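Local coordinates for periplasmic binding protein (Veillonella parvula, PDB 4OVK) that probably captures a small solute outside the cytoplasmic membrane and delivers it to an ABC transporter, as other solute-binding proteins of its family do, at residues A165-K170 with D299-Y304; K270-I275 with P286-W291; D135-I140 with Y159-E164; D309-Y314 with S325-I330. All coordinates share one frame; numbering follows the deposited sequence.

Interaction 1 (A165-K170 with D299-Y304); sequences AYFKQK and DTFNDY
The C-terminal end of helix 150-170, the long helix that links the two sheet-bearing lobes of this solute-binding fold, is held through Tyr166 and Lys170 to Asp303 in the loop between helices 285-296 and 306-318. Tyr166 OH donates to Asp303 OD1 at 2.5 Å, a short bond that uses the syn lone pair. Ring and carboxylate planes lie 51° apart. Having CG anti to the backbone N (chi1 168°) sends the Tyr166 ring out to the loop, where its hydroxyl also lies in plane at the edges of the Phe301 and Tyr304 rings. The Tyr304 hydroxyl bonds to Lys290 O. A phenylalanine in place of Tyr166 would probably leave Asp303 OD1 without its hydroxyl donor and the carboxylate less firmly fixed in rotation. Phe301, the centre of an inverse gamma turn, brings CE1 to 3.3 Å from Phe167 CE1, the two rings meeting obliquely, while Lys170 CB and CG run past the same Phe301 atom. Lys170 NZ forms a salt bridge with Asp303 OD2 at 2.8 Å, approaching from 42° above the carboxylate plane. Beside a weak direct bond, a water bridges Lys170 NZ to Thr300 O, which it reaches at 2.8 Å.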
loop_
_atom_site.group_PDB
_atom_site.type_symbol
_atom_site.label_atom_id
_atom_site.label_comp_id
_atom_site.label_asym_id
_atom_site.label_seq_id
_atom_site.Cartn_x
_atom_site.Cartn_y
_atom_site.Cartn_z
ATOM N N ALA A 165 8.832 15.907 -0.411
ATOM C CA ALA A 165 9.719 17.055 -0.211
ATOM C C ALA A 165 10.276 17.073 1.207
ATOM O O ALA A 165 11.446 17.377 1.398
ATOM C CB ALA A 165 8.997 18.362 -0.502
ATOM N N TYR A 166 9.439 16.756 2.195
ATOM C CA TYR A 166 9.899 16.690 3.595
ATOM C C TYR A 166 11.028 15.669 3.769
ATOM O O TYR A 166 12.067 15.974 4.343
ATOM C CB TYR A 166 8.726 16.380 4.525
ATOM C CG TYR A 166 9.113 15.999 5.939
ATOM C CD1 TYR A 166 9.352 16.972 6.903
ATOM C CD2 TYR A 166 9.245 14.665 6.308
ATOM C CE1 TYR A 166 9.704 16.626 8.198
ATOM C CE2 TYR A 166 9.598 14.308 7.596
ATOM C CZ TYR A 166 9.838 15.305 8.536
ATOM O OH TYR A 166 10.195 14.985 9.819
ATOM N N PHE A 167 10.836 14.464 3.254
ATOM C CA PHE A 167 11.876 13.437 3.356
ATOM C C PHE A 167 13.125 13.763 2.521
ATOM O O PHE A 167 14.233 13.456 2.940
ATOM C CB PHE A 167 11.313 12.041 3.049
ATOM C CG PHE A 167 10.507 11.467 4.184
ATOM C CD1 PHE A 167 11.143 10.877 5.266
ATOM C CD2 PHE A 167 9.124 11.559 4.197
ATOM C CE1 PHE A 167 10.420 10.373 6.332
ATOM C CE2 PHE A 167 8.390 11.061 5.263
ATOM C CZ PHE A 167 9.038 10.470 6.332
ATOM N N LYS A 168 12.968 14.412 1.366
ATOM C CA LYS A 168 14.156 14.814 0.600
ATOM C C LYS A 168 14.955 15.845 1.377
ATOM O O LYS A 168 16.187 15.830 1.347
ATOM C CB LYS A 168 13.808 15.383 -0.782
ATOM C CG LYS A 168 13.121 14.404 -1.724
ATOM C CD LYS A 168 14.046 13.307 -2.227
ATOM C CE LYS A 168 14.803 13.734 -3.469
ATOM N NZ LYS A 168 15.850 12.747 -3.855
ATOM N N GLN A 169 14.260 16.738 2.080
ATOM C CA GLN A 169 14.934 17.845 2.748
ATOM C C GLN A 169 15.650 17.294 3.973
ATOM O O GLN A 169 16.770 17.651 4.230
ATOM C CB GLN A 169 13.943 18.945 3.138
ATOM C CG GLN A 169 14.583 20.271 3.538
ATOM C CD GLN A 169 15.069 20.299 4.981
ATOM O OE1 GLN A 169 14.489 19.657 5.868
ATOM N NE2 GLN A 169 16.137 21.047 5.222
ATOM N N LYS A 170 15.001 16.398 4.709
ATOM C CA LYS A 170 15.666 15.757 5.842
ATOM C C LYS A 170 16.915 14.996 5.391
ATOM O O LYS A 170 17.908 14.940 6.116
ATOM C CB LYS A 170 14.709 14.831 6.590
ATOM C CG LYS A 170 13.609 15.560 7.342
ATOM C CD LYS A 170 14.140 16.334 8.536
ATOM C CE LYS A 170 13.005 17.035 9.268
ATOM N NZ LYS A 170 13.489 17.709 10.498
ATOM N N ASP A 299 15.791 10.848 15.989
ATOM C CA ASP A 299 16.364 12.160 16.273
ATOM C C ASP A 299 16.228 13.121 15.089
ATOM O O ASP A 299 16.156 14.330 15.285
ATOM C CB ASP A 299 17.834 12.039 16.720
ATOM C CG ASP A 299 17.986 11.409 18.110
ATOM O OD1 ASP A 299 16.964 11.210 18.806
ATOM O OD2 ASP A 299 19.138 11.127 18.522
ATOM N N THR A 300 16.194 12.574 13.875
ATOM C CA THR A 300 15.970 13.345 12.655
ATOM C C THR A 300 14.472 13.631 12.456
ATOM O O THR A 300 14.062 14.766 12.179
ATOM C CB THR A 300 16.521 12.567 11.439
ATOM O OG1 THR A 300 17.947 12.427 11.566
ATOM C CG2 THR A 300 16.195 13.271 10.125
ATOM N N PHE A 301 13.657 12.595 12.604
ATOM C CA PHE A 301 12.227 12.695 12.320
ATOM C C PHE A 301 11.447 12.983 13.612
ATOM O O PHE A 301 10.616 12.198 14.056
ATOM C CB PHE A 301 11.775 11.416 11.622
ATOM C CG PHE A 301 12.470 11.188 10.300
ATOM C CD1 PHE A 301 12.243 12.043 9.233
ATOM C CD2 PHE A 301 13.381 10.154 10.137
ATOM C CE1 PHE A 301 12.878 11.850 8.022
ATOM C CE2 PHE A 301 14.027 9.962 8.928
ATOM C CZ PHE A 301 13.778 10.811 7.870
ATOM N N ASN A 302 11.724 14.139 14.200
ATOM C CA ASN A 302 11.222 14.472 15.538
ATOM C C ASN A 302 10.276 15.656 15.555
ATOM O O ASN A 302 10.063 16.265 16.608
ATOM C CB ASN A 302 12.405 14.783 16.467
ATOM C CG ASN A 302 13.211 15.986 15.998
ATOM O OD1 ASN A 302 12.976 16.532 14.914
ATOM N ND2 ASN A 302 14.156 16.410 16.813
ATOM N N ASP A 303 9.709 15.989 14.402
ATOM C CA ASP A 303 8.899 17.199 14.274
ATOM C C ASP A 303 7.487 16.912 13.757
ATOM O O ASP A 303 6.828 17.791 13.185
ATOM C CB ASP A 303 9.628 18.230 13.405
ATOM C CG ASP A 303 10.117 17.658 12.093
ATOM O OD1 ASP A 303 9.755 16.518 11.746
ATOM O OD2 ASP A 303 10.880 18.353 11.402
ATOM N N TYR A 304 7.034 15.681 13.990
ATOM C CA TYR A 304 5.649 15.278 13.764
ATOM C C TYR A 304 5.232 14.223 14.775
ATOM O O TYR A 304 6.077 13.545 15.384
ATOM C CB TYR A 304 5.432 14.741 12.345
ATOM C CG TYR A 304 6.269 13.543 11.986
ATOM C CD1 TYR A 304 5.863 12.251 12.311
ATOM C CD2 TYR A 304 7.477 13.694 11.305
ATOM C CE1 TYR A 304 6.639 11.147 11.985
ATOM C CE2 TYR A 304 8.248 12.594 10.961
ATOM C CZ TYR A 304 7.828 11.322 11.305
ATOM O OH TYR A 304 8.595 10.232 10.953
HETATM O O HOH W 1 15.701 17.036 11.975
#

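Interaction 2 (K270-I275 with P286-W291)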
loop_
_atom_site.group_PDB
_atom_site.type_symbol
_atom_site.label_atom_id
_atom_site.label_comp_id
_atom_site.label_asym_id
_atom_site.label_seq_id
_atom_site.Cartn_x
_atom_site.Cartn_y
_atom_site.Cartn_z
ATOM N N LYS A 270 6.158 -5.453 13.516
ATOM C CA LYS A 270 5.169 -5.705 12.459
ATOM C C LYS A 270 4.751 -4.413 11.743
ATOM O O LYS A 270 4.318 -3.434 12.373
ATOM C CB LYS A 270 3.943 -6.384 13.055
ATOM C CG LYS A 270 2.860 -6.809 12.068
ATOM C CD LYS A 270 3.284 -8.007 11.248
ATOM C CE LYS A 270 2.084 -8.764 10.718
ATOM N NZ LYS A 270 2.478 -9.868 9.816
ATOM N N ALA A 271 4.857 -4.408 10.420
ATOM C CA ALA A 271 4.473 -3.225 9.655
ATOM C C ALA A 271 3.001 -2.888 9.882
ATOM O O ALA A 271 2.156 -3.785 9.941
ATOM C CB ALA A 271 4.717 -3.437 8.176
ATOM N N PRO A 272 2.684 -1.598 9.984
ATOM C CA PRO A 272 1.279 -1.208 10.078
ATOM C C PRO A 272 0.473 -1.516 8.818
ATOM O O PRO A 272 1.035 -1.755 7.730
ATOM C CB PRO A 272 1.340 0.303 10.287
ATOM C CG PRO A 272 2.720 0.583 10.714
ATOM C CD PRO A 272 3.573 -0.427 10.026
HETATM N N MSE A 273 -0.839 -1.514 8.986
HETATM C CA MSE A 273 -1.771 -1.624 7.873
HETATM C C MSE A 273 -2.969 -0.754 8.142
HETATM O O MSE A 273 -3.624 -0.899 9.162
HETATM C CB MSE A 273 -2.161 -3.082 7.719
HETATM C CG MSE A 273 -3.338 -3.214 6.762
HETATM SE SE MSE A 273 -3.425 -5.081 6.218
HETATM C CE MSE A 273 -4.689 -5.592 7.626
ATOM N N GLY A 274 -3.255 0.150 7.210
ATOM C CA GLY A 274 -4.411 1.009 7.270
ATOM C C GLY A 274 -5.471 0.428 6.357
ATOM O O GLY A 274 -5.888 -0.709 6.555
ATOM N N ILE A 275 -5.853 1.209 5.352
ATOM C CA ILE A 275 -6.919 0.841 4.437
ATOM C C ILE A 275 -6.490 -0.335 3.549
ATOM O O ILE A 275 -7.328 -1.123 3.092
ATOM C CB ILE A 275 -7.342 2.076 3.614
ATOM C CG1 ILE A 275 -8.768 1.899 3.084
ATOM C CG2 ILE A 275 -6.287 2.400 2.565
ATOM C CD1 ILE A 275 -9.340 3.144 2.465
ATOM N N PRO A 286 2.689 7.958 2.648
ATOM C CA PRO A 286 3.365 8.952 3.502
ATOM C C PRO A 286 3.303 8.648 5.008
ATOM O O PRO A 286 4.227 9.019 5.753
ATOM C CB PRO A 286 2.619 10.252 3.181
ATOM C CG PRO A 286 2.156 10.069 1.797
ATOM C CD PRO A 286 1.779 8.613 1.681
ATOM N N LEU A 287 2.234 7.993 5.454
ATOM C CA LEU A 287 2.109 7.599 6.862
ATOM C C LEU A 287 3.073 6.453 7.201
ATOM O O LEU A 287 3.685 6.421 8.279
ATOM C CB LEU A 287 0.663 7.226 7.196
ATOM C CG LEU A 287 -0.315 8.390 7.018
ATOM C CD1 LEU A 287 -1.735 7.885 6.976
ATOM C CD2 LEU A 287 -0.155 9.466 8.107
HETATM N N MSE A 288 3.244 5.531 6.261
HETATM C CA MSE A 288 4.229 4.466 6.413
HETATM C C MSE A 288 5.628 5.034 6.517
HETATM O O MSE A 288 6.417 4.584 7.336
HETATM C CB MSE A 288 4.124 3.507 5.239
HETATM C CG MSE A 288 5.227 2.459 5.229
HETATM SE SE MSE A 288 5.252 1.364 6.868
HETATM C CE MSE A 288 5.988 -0.267 6.055
HETATM N N MSE A 289 5.941 6.042 5.708
HETATM C CA MSE A 289 7.271 6.663 5.734
HETATM C C MSE A 289 7.525 7.321 7.082
HETATM O O MSE A 289 8.627 7.242 7.653
HETATM C CB MSE A 289 7.384 7.691 4.612
HETATM C CG MSE A 289 7.307 7.008 3.270
HETATM SE SE MSE A 289 9.060 6.264 2.833
HETATM C CE MSE A 289 9.009 7.117 1.056
ATOM N N LYS A 290 6.486 7.933 7.626
ATOM C CA LYS A 290 6.577 8.551 8.941
ATOM C C LYS A 290 6.803 7.543 10.070
ATOM O O LYS A 290 7.619 7.796 10.959
ATOM C CB LYS A 290 5.370 9.432 9.206
ATOM C CG LYS A 290 5.512 10.771 8.496
ATOM C CD LYS A 290 4.337 11.701 8.695
ATOM C CE LYS A 290 4.775 13.115 8.323
ATOM N NZ LYS A 290 3.715 14.145 8.488
ATOM N N TRP A 291 6.135 6.397 9.999
ATOM C CA TRP A 291 6.345 5.316 10.955
ATOM C C TRP A 291 7.801 4.829 10.895
ATOM O O TRP A 291 8.469 4.745 11.933
ATOM C CB TRP A 291 5.355 4.183 10.692
ATOM C CG TRP A 291 5.442 3.033 11.610
ATOM C CD1 TRP A 291 4.942 2.957 12.881
ATOM C CD2 TRP A 291 6.053 1.769 11.342
ATOM N NE1 TRP A 291 5.218 1.728 13.423
ATOM C CE2 TRP A 291 5.888 0.976 12.489
ATOM C CE3 TRP A 291 6.720 1.229 10.239
ATOM C CZ2 TRP A 291 6.371 -0.325 12.563
ATOM C CZ3 TRP A 291 7.202 -0.053 10.315
ATOM C CH2 TRP A 291 7.006 -0.828 11.460
#
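Trp291 meets Pro272 with one face of its indole. Its CB leaves helix 285-296 in the direction of the loop 270-275, and a chi1 of -179° carries the ring system across to the proline. CG, CD1 and NE1 all have Pro272 CG as their neighbour, the first at 3.8 Å. At the ring fusion, CD2 and CE2 are met by both Pro272 CG and Pro272 CD. Beyond them Pro272 CD takes over: it stands 3.4 Å from the centroid of the six-membered ring and only 5° off the ring normal, a CH-pi contact centred on the face. Strand 268-270, an outermost strand of the second four-stranded parallel sheet, the loop and helix 285-296 belong to the second alpha/beta lobe of the two-lobed solute-binding fold, and the indole lies beside the residues that leave the strand, Lys270 to Pro272. At the far rim, Trp291 CZ2 comes 3.7 Å from Lys270 O, a packing contact; that carbonyl accepts its hydrogen bond from Asn332 ND2. Trp291 CH2 ends 3.9 Å from Ala271 CA. One helical turn earlier, selenomethionine Met288 bends at chi2 (59°), bringing SE to 4.0 Å from Pro272 CD. Its methyl CE lies at the same distance, 4.0 Å, from Ala271 CB, and Tyr183 touches both of these side chains.

Interaction 3 (D135-I140 with Y159-E164); sequences DIQNGI and YHKDSE
Gln137, modelled in two conformers of which one is described here, reaches from helix 133-147 to His160, Lys161 and Glu164 on helix 150-170. The two helices follow each other in the chain as a helical hairpin: the short segments run nearly antiparallel, at 156° between their N-to-C directions, and their axes approach to 11.3 Å. That spacing leaves room for long side chains, and Gln137 spans it with an extended chain beyond CG (chi2 169°). The one close pair of polar atoms is Gln137 NE2 and Glu164 OE2, 2.8 Å apart. The two side chains arrive from opposite directions, and amide and carboxylate planes are turned 34° from each other. An alanine in place of Glu164 would remove the carboxylate and is likely to leave Gln137 NE2 without its close oxygen neighbour and open a gap there. The carbonyl side of the same amide meets aliphatic carbon: Gln137 OE1 lies 3.5 Å from Lys161 CE and near Lys161 CG, the two chains crossing at a slant. Further packing adds a little. His160 CB lies 3.9 Å from Gln137 NE2, and Ile136 CG2 comes only to 4.5 Å from His160 CE1. His160 NE2 is hydrogen-bonded to Val283 O. Helix 133-147 follows strand 125-128, an outermost strand of the first parallel sheet; helix 41-49 packs on its Ile136 and Ile140, while Pro286 of helix 285-296 lies against His160 and Ser163 of the long linking helix.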
loop_
_atom_site.group_PDB
_atom_site.type_symbol
_atom_site.label_atom_id
_atom_site.label_comp_id
_atom_site.label_asym_id
_atom_site.label_seq_id
_atom_site.Cartn_x
_atom_site.Cartn_y
_atom_site.Cartn_z
ATOM N N ASP A 135 3.370 6.617 -10.259
ATOM C CA ASP A 135 2.208 5.913 -10.821
ATOM C C ASP A 135 0.975 6.065 -9.935
ATOM O O ASP A 135 -0.139 6.217 -10.446
ATOM C CB ASP A 135 2.511 4.415 -11.020
ATOM C CG ASP A 135 3.485 4.145 -12.174
ATOM O OD1 ASP A 135 3.684 5.037 -13.026
ATOM O OD2 ASP A 135 4.044 3.025 -12.230
ATOM N N ILE A 136 1.170 6.023 -8.615
ATOM C CA ILE A 136 0.066 6.273 -7.688
ATOM C C ILE A 136 -0.500 7.693 -7.902
ATOM O O ILE A 136 -1.707 7.857 -8.038
ATOM C CB ILE A 136 0.451 6.071 -6.201
ATOM C CG1 ILE A 136 1.003 4.653 -5.931
ATOM C CG2 ILE A 136 -0.752 6.344 -5.309
ATOM C CD1 ILE A 136 -0.023 3.532 -5.996
ATOM N N GLN A 137 0.369 8.702 -7.939
ATOM C CA GLN A 137 -0.080 10.090 -8.088
ATOM C C GLN A 137 -0.796 10.340 -9.425
ATOM O O GLN A 137 -1.857 10.964 -9.456
ATOM C CB GLN A 137 1.097 11.059 -7.926
ATOM C CG GLN A 137 1.658 11.129 -6.512
ATOM C CD GLN A 137 2.976 11.881 -6.455
ATOM O OE1 GLN A 137 3.195 12.827 -7.215
ATOM N NE2 GLN A 137 3.861 11.461 -5.558
ATOM N N ASN A 138 -0.228 9.849 -10.521
ATOM C CA ASN A 138 -0.866 10.007 -11.834
ATOM C C ASN A 138 -2.198 9.275 -11.911
ATOM O O ASN A 138 -3.161 9.784 -12.508
ATOM C CB ASN A 138 0.055 9.540 -12.966
ATOM C CG ASN A 138 1.298 10.389 -13.086
ATOM O OD1 ASN A 138 1.270 11.591 -12.804
ATOM N ND2 ASN A 138 2.401 9.773 -13.506
ATOM N N GLY A 139 -2.263 8.100 -11.278
ATOM C CA GLY A 139 -3.517 7.344 -11.204
ATOM C C GLY A 139 -4.579 8.068 -10.386
ATOM O O GLY A 139 -5.755 8.093 -10.749
ATOM N N ILE A 140 -4.163 8.694 -9.291
ATOM C CA ILE A 140 -5.095 9.486 -8.489
ATOM C C ILE A 140 -5.674 10.654 -9.302
ATOM O O ILE A 140 -6.872 10.950 -9.230
ATOM C CB ILE A 140 -4.424 9.974 -7.197
ATOM C CG1 ILE A 140 -4.260 8.787 -6.250
ATOM C CG2 ILE A 140 -5.240 11.072 -6.548
ATOM C CD1 ILE A 140 -3.284 9.038 -5.126
ATOM N N TYR A 159 -0.528 16.118 -0.733
ATOM C CA TYR A 159 -0.133 15.457 0.504
ATOM C C TYR A 159 1.087 14.565 0.252
ATOM O O TYR A 159 2.063 14.629 0.988
ATOM C CB TYR A 159 -1.307 14.659 1.078
ATOM C CG TYR A 159 -1.084 14.114 2.471
ATOM C CD1 TYR A 159 -1.348 14.889 3.607
ATOM C CD2 TYR A 159 -0.621 12.831 2.654
ATOM C CE1 TYR A 159 -1.144 14.379 4.888
ATOM C CE2 TYR A 159 -0.413 12.314 3.915
ATOM C CZ TYR A 159 -0.657 13.093 5.029
ATOM O OH TYR A 159 -0.450 12.535 6.259
ATOM N N HIS A 160 1.036 13.761 -0.810
ATOM C CA HIS A 160 2.178 12.917 -1.195
ATOM C C HIS A 160 3.401 13.744 -1.586
ATOM O O HIS A 160 4.516 13.450 -1.149
ATOM C CB HIS A 160 1.796 11.983 -2.345
ATOM C CG HIS A 160 1.024 10.777 -1.905
ATOM N ND1 HIS A 160 1.402 9.490 -2.224
ATOM C CD2 HIS A 160 -0.083 10.661 -1.130
ATOM C CE1 HIS A 160 0.547 8.639 -1.687
ATOM N NE2 HIS A 160 -0.358 9.326 -1.010
ATOM N N LYS A 161 3.201 14.776 -2.400
ATOM C CA LYS A 161 4.325 15.635 -2.815
ATOM C C LYS A 161 4.973 16.362 -1.636
ATOM O O LYS A 161 6.212 16.448 -1.560
ATOM C CB LYS A 161 3.892 16.633 -3.904
ATOM C CG LYS A 161 3.687 15.972 -5.268
ATOM C CD LYS A 161 3.496 16.976 -6.395
ATOM C CE LYS A 161 3.004 16.292 -7.674
ATOM N NZ LYS A 161 2.237 17.186 -8.606
ATOM N N ASP A 162 4.153 16.865 -0.711
ATOM C CA ASP A 162 4.676 17.558 0.479
ATOM C C ASP A 162 5.484 16.577 1.352
ATOM O O ASP A 162 6.543 16.931 1.884
ATOM C CB ASP A 162 3.543 18.180 1.302
ATOM C CG ASP A 162 2.875 19.379 0.609
ATOM O OD1 ASP A 162 3.408 19.897 -0.384
ATOM O OD2 ASP A 162 1.791 19.808 1.070
ATOM N N SER A 163 4.982 15.348 1.484
ATOM C CA SER A 163 5.702 14.290 2.211
ATOM C C SER A 163 7.045 13.960 1.536
ATOM O O SER A 163 8.078 13.882 2.193
ATOM C CB SER A 163 4.848 13.021 2.329
ATOM O OG SER A 163 5.591 11.974 2.928
ATOM N N GLU A 164 7.028 13.794 0.219
ATOM C CA GLU A 164 8.261 13.536 -0.533
ATOM C C GLU A 164 9.279 14.658 -0.313
ATOM O O GLU A 164 10.445 14.392 -0.034
ATOM C CB GLU A 164 7.960 13.365 -2.029
ATOM C CG GLU A 164 7.393 11.994 -2.356
ATOM C CD GLU A 164 6.828 11.890 -3.762
ATOM O OE1 GLU A 164 7.123 12.779 -4.599
ATOM O OE2 GLU A 164 6.088 10.906 -4.030
#

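Interaction 4 (D309-Y314 with S325-I330)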
loop_
_atom_site.group_PDB
_atom_site.type_symbol
_atom_site.label_atom_id
_atom_site.label_comp_id
_atom_site.label_asym_id
_atom_site.label_seq_id
_atom_site.Cartn_x
_atom_site.Cartn_y
_atom_site.Cartn_z
ATOM N N ASP A 309 -1.162 12.767 12.712
ATOM C CA ASP A 309 -1.166 12.831 11.260
ATOM C C ASP A 309 -2.097 11.748 10.696
ATOM O O ASP A 309 -2.799 11.987 9.714
ATOM C CB ASP A 309 0.238 12.650 10.691
ATOM C CG ASP A 309 1.178 13.777 11.073
ATOM O OD1 ASP A 309 0.737 14.827 11.617
ATOM O OD2 ASP A 309 2.390 13.599 10.825
ATOM N N LEU A 310 -2.106 10.572 11.330
ATOM C CA LEU A 310 -3.023 9.493 10.939
ATOM C C LEU A 310 -4.480 9.938 11.148
ATOM O O LEU A 310 -5.300 9.789 10.248
ATOM C CB LEU A 310 -2.700 8.230 11.749
ATOM C CG LEU A 310 -3.545 6.991 11.531
ATOM C CD1 LEU A 310 -3.379 6.466 10.113
ATOM C CD2 LEU A 310 -3.218 5.905 12.531
ATOM N N LYS A 311 -4.795 10.491 12.326
ATOM C CA LYS A 311 -6.150 10.973 12.591
ATOM C C LYS A 311 -6.566 12.048 11.593
ATOM O O LYS A 311 -7.693 12.027 11.082
ATOM C CB LYS A 311 -6.285 11.508 14.007
ATOM C CG LYS A 311 -6.202 10.402 15.048
ATOM C CD LYS A 311 -6.025 10.954 16.449
ATOM C CE LYS A 311 -7.299 11.598 16.938
ATOM N NZ LYS A 311 -7.205 11.864 18.395
ATOM N N GLN A 312 -5.657 12.982 11.322
ATOM C CA GLN A 312 -5.928 14.065 10.382
ATOM C C GLN A 312 -6.240 13.514 8.993
ATOM O O GLN A 312 -7.202 13.965 8.364
ATOM C CB GLN A 312 -4.754 15.033 10.305
ATOM C CG GLN A 312 -4.943 16.171 9.322
ATOM C CD GLN A 312 -3.666 16.981 9.140
ATOM O OE1 GLN A 312 -2.701 16.532 8.506
ATOM N NE2 GLN A 312 -3.656 18.171 9.690
ATOM N N PHE A 313 -5.435 12.560 8.537
ATOM C CA PHE A 313 -5.621 11.958 7.208
ATOM C C PHE A 313 -7.004 11.282 7.098
ATOM O O PHE A 313 -7.757 11.549 6.154
ATOM C CB PHE A 313 -4.510 10.960 6.923
ATOM C CG PHE A 313 -4.493 10.454 5.502
ATOM C CD1 PHE A 313 -5.326 9.414 5.105
ATOM C CD2 PHE A 313 -3.639 11.016 4.569
ATOM C CE1 PHE A 313 -5.287 8.936 3.799
ATOM C CE2 PHE A 313 -3.616 10.560 3.266
ATOM C CZ PHE A 313 -4.451 9.530 2.881
ATOM N N TYR A 314 -7.357 10.453 8.081
ATOM C CA TYR A 314 -8.648 9.736 8.067
ATOM C C TYR A 314 -9.814 10.721 8.145
ATOM O O TYR A 314 -10.815 10.573 7.459
ATOM C CB TYR A 314 -8.705 8.673 9.191
ATOM C CG TYR A 314 -8.070 7.362 8.757
ATOM C CD1 TYR A 314 -6.757 7.321 8.282
ATOM C CD2 TYR A 314 -8.776 6.174 8.809
ATOM C CE1 TYR A 314 -6.195 6.152 7.823
ATOM C CE2 TYR A 314 -8.223 4.985 8.340
ATOM C CZ TYR A 314 -6.935 4.973 7.859
ATOM O OH TYR A 314 -6.384 3.807 7.375
ATOM N N SER A 325 -8.307 2.766 20.123
ATOM C CA SER A 325 -8.243 1.328 19.839
ATOM C C SER A 325 -7.940 1.063 18.369
ATOM O O SER A 325 -7.106 0.223 18.053
ATOM C CB SER A 325 -9.550 0.625 20.214
ATOM O OG SER A 325 -9.779 0.696 21.606
ATOM N N GLU A 326 -8.618 1.785 17.476
ATOM C CA GLU A 326 -8.408 1.611 16.037
ATOM C C GLU A 326 -6.974 2.000 15.646
ATOM O O GLU A 326 -6.343 1.331 14.838
ATOM C CB GLU A 326 -9.449 2.399 15.226
ATOM C CG GLU A 326 -10.860 1.805 15.309
ATOM C CD GLU A 326 -11.940 2.726 14.761
ATOM O OE1 GLU A 326 -11.807 3.962 14.912
ATOM O OE2 GLU A 326 -12.944 2.209 14.200
ATOM N N ILE A 327 -6.452 3.065 16.244
ATOM C CA ILE A 327 -5.076 3.478 15.977
ATOM C C ILE A 327 -4.092 2.412 16.469
ATOM O O ILE A 327 -3.114 2.114 15.793
ATOM C CB ILE A 327 -4.772 4.848 16.621
ATOM C CG1 ILE A 327 -5.619 5.934 15.942
ATOM C CG2 ILE A 327 -3.280 5.171 16.553
ATOM C CD1 ILE A 327 -5.772 7.187 16.767
ATOM N N ASN A 328 -4.368 1.819 17.626
ATOM C CA ASN A 328 -3.509 0.743 18.151
ATOM C C ASN A 328 -3.448 -0.412 17.147
ATOM O O ASN A 328 -2.390 -0.950 16.872
ATOM C CB ASN A 328 -4.038 0.236 19.496
ATOM C CG ASN A 328 -3.084 -0.726 20.199
ATOM O OD1 ASN A 328 -2.356 -1.498 19.580
ATOM N ND2 ASN A 328 -3.091 -0.671 21.513
ATOM N N THR A 329 -4.598 -0.774 16.602
ATOM C CA THR A 329 -4.681 -1.852 15.618
ATOM C C THR A 329 -3.933 -1.524 14.328
ATOM O O THR A 329 -3.132 -2.332 13.858
ATOM C CB THR A 329 -6.152 -2.181 15.311
ATOM O OG1 THR A 329 -6.792 -2.564 16.525
ATOM C CG2 THR A 329 -6.262 -3.330 14.337
ATOM N N ILE A 330 -4.182 -0.341 13.768
ATOM C CA ILE A 330 -3.512 0.081 12.537
ATOM C C ILE A 330 -1.989 0.088 12.699
ATOM O O ILE A 330 -1.275 -0.431 11.848
ATOM C CB ILE A 330 -3.989 1.475 12.093
ATOM C CG1 ILE A 330 -5.450 1.378 11.629
ATOM C CG2 ILE A 330 -3.068 2.054 11.025
ATOM C CD1 ILE A 330 -6.131 2.714 11.409
#
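Leu310 and the pair Ile327 and Ile330 pack together two consecutive helices of the C-terminal part of this solute-binding fold, 306-318 and 324-331, which cross at a steep angle rather than lying side by side. The short segments make an angle of 106°, with axes 11.6 Å apart at closest approach. The bump is Leu310 CD2. It enters the hollow between the two isoleucines, lying 4.1 Å from Ile327 CG2 and, equally, 4.1 Å from Ile330 CG2. The approaches differ: Leu310 meets Ile330 tip to tip, but slides past Ile327 in the opposite direction. Leu310 chi1 of 179° swings the branch away from its own backbone nitrogen and toward the second helix. Ile327 in turn projects its CD1 against the aliphatic stem of Lys311, 3.7 Å from Lys311 CG in one of the two conformers modelled for the lysine. The stems cross at about a right angle, and this lysine lies at the margin of the contact. Leu322, in the connecting loop, touches both Leu310 and Tyr314, and Leu287 of helix 285-296 also packs on Leu310. No hydrogen bond joins the two segments through side chains or backbone. On the side of Ile330, its CD1 approaches the Tyr314 ring obliquely, 4.2 Å from the phenolic OH.

Overall arrangement
Interactions 1 and 3 both use helix 150-170. Interactions 2, 3 and 4 are buried; interaction 1, about 21 Å from the centre of the chain, is only partly so. Chemistry follows place: a salt bridge, a phenol bond and a water beside packed aromatic rings at interaction 1, a proline on an indole face at interaction 2, a mixed polar and apolar seam at interaction 3, and almost wholly apolar packing, with no hydrogen bond across, at interaction 4. Helix 285-296, the one in interaction 2, touches all the others: Met289 packs on Phe167, Leu287 on Tyr159, and Lys290 NZ forms a salt bridge with Asp309 OD2. Interactions 2 and 4 are the nearest pair, their centres about 10 Å apart.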